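Local coordinates for protein CS1 fimbrial subunit A (PDB 4HJI) that is the pilin that builds the CS1 pili of enterotoxigenic Escherichia coli, filaments that let the bacterium colonize host epithelium, at residues A[70-75]-A[90-95]. Residues are numbered along the deposited sequence; the frame is centred on the assembly and turned at random.
Sequences VKLSAD and VSVNFA
Purely apolar packing between facing strands joins V70 and L72 of strand 68-80 to F94 and V92 of strand 87-94, close to the centre of the chain. The two strands form an antiparallel beta hairpin and pair directly farther along, where V90 bonds through its backbone to P76; here they have parted, the CA atoms of V70 and F94 standing 8.3 Å apart, and side chains fill the gap. At one end, CG2 of V70 approaches the F94 ring obliquely, 4.1 Å from CD1, and the two side chains cross at about a right angle. A chi1 of 178° sets CG of F94 opposite the backbone N and swings the ring across to V70, while CB of A95 lies over one face, toward the rim. Two residues along, methyl meets methyl: CD2 of L72 is 4.2 Å from CG2 of V92. This alternation, with K71 and N93 between the inward residues left outside the contact, is what strands lining a beta-sandwich core show, consistent with the immunoglobulin-like fold of chaperone-usher pilins. L99 touches all four inward residues. Beyond the contact, backbone hydrogen bonds tie V70 to I104 and K71 to I153 of strand 144-156, and V92 packs on L127 of strand 119-131 as well.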
ATOM      1  N   VAL A  70      -0.877   1.421 -11.121  1.00 17.88           N
ATOM      2  CA  VAL A  70      -0.817   1.600  -9.682  1.00 16.98           C
ATOM      3  C   VAL A  70       0.394   2.415  -9.304  1.00 16.97           C
ATOM      4  O   VAL A  70       1.513   2.153  -9.776  1.00 17.15           O
ATOM      5  CB  VAL A  70      -0.726   0.262  -8.955  1.00 16.53           C
ATOM      6  CG1 VAL A  70      -0.947   0.449  -7.462  1.00 15.80           C
ATOM      7  CG2 VAL A  70      -1.765  -0.692  -9.522  1.00 16.89           C
ATOM      8  N   LYS A  71       0.180   3.392  -8.445  1.00 16.62           N
ATOM      9  CA  LYS A  71       1.255   4.233  -7.968  1.00 16.87           C
ATOM     10  C   LYS A  71       0.932   4.756  -6.586  1.00 16.31           C
ATOM     11  O   LYS A  71      -0.181   4.553  -6.097  1.00 15.80           O
ATOM     12  CB  LYS A  71       1.474   5.403  -8.940  1.00 17.96           C
ATOM     13  CG  LYS A  71       0.314   6.375  -8.984  1.00 18.39           C
ATOM     14  CD  LYS A  71       0.485   7.436 -10.058  1.00 19.71           C
ATOM     15  CE  LYS A  71      -0.581   8.500  -9.879  1.00 20.15           C
ATOM     16  NZ  LYS A  71      -0.683   9.473 -10.989  1.00 21.58           N
ATOM     17  N   LEU A  72       1.911   5.407  -5.965  1.00 16.40           N
ATOM     18  CA  LEU A  72       1.722   6.139  -4.710  1.00 16.25           C
ATOM     19  C   LEU A  72       1.608   7.617  -5.034  1.00 16.92           C
ATOM     20  O   LEU A  72       2.218   8.099  -5.964  1.00 17.48           O
ATOM     21  CB  LEU A  72       2.911   5.931  -3.778  1.00 16.19           C
ATOM     22  CG  LEU A  72       3.218   4.475  -3.449  1.00 15.95           C
ATOM     23  CD1 LEU A  72       4.580   4.320  -2.770  1.00 16.21           C
ATOM     24  CD2 LEU A  72       2.114   3.872  -2.605  1.00 15.54           C
ATOM     25  N   SER A  73       0.818   8.354  -4.265  0.50 16.85           N
ATOM     26  CA  SER A  73       0.685   9.791  -4.510  0.50 17.71           C
ATOM     27  C   SER A  73       1.866  10.565  -3.935  0.50 18.09           C
ATOM     28  O   SER A  73       2.069  11.722  -4.276  0.50 18.88           O
ATOM     29  CB  SER A  73      -0.602  10.317  -3.877  0.50 17.65           C
ATOM     30  OG  SER A  73      -0.424  10.403  -2.488  0.50 17.32           O
ATOM     31  N   ALA A  74       2.630   9.932  -3.047  1.00 17.80           N
ATOM     32  CA  ALA A  74       3.778  10.568  -2.437  1.00 18.59           C
ATOM     33  C   ALA A  74       4.615   9.458  -1.863  1.00 18.72           C
ATOM     34  O   ALA A  74       4.094   8.377  -1.579  1.00 18.20           O
ATOM     35  CB  ALA A  74       3.342  11.533  -1.343  1.00 18.71           C
ATOM     36  N   ASP A  75       5.912   9.731  -1.714  1.00 19.90           N
ATOM     37  CA  ASP A  75       6.828   8.832  -1.020  1.00 20.31           C
ATOM     38  C   ASP A  75       6.383   8.730   0.416  1.00 19.41           C
ATOM     39  O   ASP A  75       6.434   9.731   1.136  1.00 20.43           O
ATOM     40  CB  ASP A  75       8.237   9.404  -0.987  1.00 21.98           C
ATOM     41  CG  ASP A  75       8.980   9.225  -2.281  1.00 23.32           C
ATOM     42  OD1 ASP A  75       8.472   8.501  -3.166  1.00 24.05           O
ATOM     43  OD2 ASP A  75      10.104   9.781  -2.408  1.00 25.52           O
ATOM     44  N   VAL A  90       9.142   4.248   4.087  1.00 16.56           N
ATOM     45  CA  VAL A  90       8.215   3.130   3.903  1.00 16.25           C
ATOM     46  C   VAL A  90       8.251   2.708   2.449  1.00 16.55           C
ATOM     47  O   VAL A  90       8.259   3.568   1.553  1.00 16.60           O
ATOM     48  CB  VAL A  90       6.766   3.532   4.267  1.00 15.51           C
ATOM     49  CG1 VAL A  90       5.753   2.444   3.880  1.00 15.04           C
ATOM     50  CG2 VAL A  90       6.647   3.828   5.758  1.00 15.56           C
ATOM     51  N   SER A  91       8.306   1.390   2.235  1.00 17.03           N
ATOM     52  CA  SER A  91       8.204   0.764   0.930  1.00 17.45           C
ATOM     53  C   SER A  91       6.872   0.042   0.833  1.00 16.65           C
ATOM     54  O   SER A  91       6.373  -0.494   1.831  1.00 16.68           O
ATOM     55  CB  SER A  91       9.361  -0.230   0.746  1.00 18.56           C
ATOM     56  OG  SER A  91      10.595   0.458   0.628  1.00 19.71           O
ATOM     57  N   VAL A  92       6.273   0.057  -0.355  1.00 16.26           N
ATOM     58  CA  VAL A  92       5.017  -0.617  -0.608  1.00 15.69           C
ATOM     59  C   VAL A  92       5.129  -1.471  -1.850  1.00 16.13           C
ATOM     60  O   VAL A  92       5.646  -1.012  -2.876  1.00 16.63           O
ATOM     61  CB  VAL A  92       3.863   0.397  -0.794  1.00 15.09           C
ATOM     62  CG1 VAL A  92       2.554  -0.340  -0.956  1.00 14.82           C
ATOM     63  CG2 VAL A  92       3.841   1.376   0.357  1.00 14.75           C
ATOM     64  N   ASN A  93       4.742  -2.738  -1.723  1.00 16.41           N
ATOM     65  CA  ASN A  93       4.775  -3.672  -2.849  1.00 17.21           C
ATOM     66  C   ASN A  93       3.345  -4.078  -3.159  1.00 16.56           C
ATOM     67  O   ASN A  93       2.535  -4.238  -2.250  1.00 16.10           O
ATOM     68  CB  ASN A  93       5.565  -4.964  -2.541  1.00 18.49           C
ATOM     69  CG  ASN A  93       7.060  -4.763  -2.406  1.00 19.81           C
ATOM     70  OD1 ASN A  93       7.553  -3.670  -2.156  1.00 21.18           O
ATOM     71  ND2 ASN A  93       7.801  -5.841  -2.601  1.00 21.26           N
ATOM     72  N   PHE A  94       3.041  -4.240  -4.437  1.00 16.62           N
ATOM     73  CA  PHE A  94       1.734  -4.704  -4.864  1.00 16.54           C
ATOM     74  C   PHE A  94       1.907  -5.709  -5.979  1.00 17.63           C
ATOM     75  O   PHE A  94       2.658  -5.466  -6.925  1.00 17.93           O
ATOM     76  CB  PHE A  94       0.842  -3.547  -5.351  1.00 16.03           C
ATOM     77  CG  PHE A  94      -0.498  -4.007  -5.833  1.00 16.05           C
ATOM     78  CD1 PHE A  94      -0.861  -3.908  -7.156  1.00 16.53           C
ATOM     79  CD2 PHE A  94      -1.412  -4.557  -4.933  1.00 15.73           C
ATOM     80  CE1 PHE A  94      -2.103  -4.350  -7.595  1.00 16.80           C
ATOM     81  CE2 PHE A  94      -2.642  -5.016  -5.364  1.00 15.87           C
ATOM     82  CZ  PHE A  94      -2.996  -4.916  -6.690  1.00 16.40           C
ATOM     83  N   ALA A  95       1.228  -6.848  -5.860  1.00 18.13           N
ATOM     84  CA  ALA A  95       1.313  -7.884  -6.885  1.00 19.44           C
ATOM     85  C   ALA A  95       2.762  -8.234  -7.193  1.00 20.26           C
ATOM     86  O   ALA A  95       3.103  -8.501  -8.348  1.00 21.61           O
ATOM     87  CB  ALA A  95       0.600  -7.412  -8.151  1.00 19.69           C
TER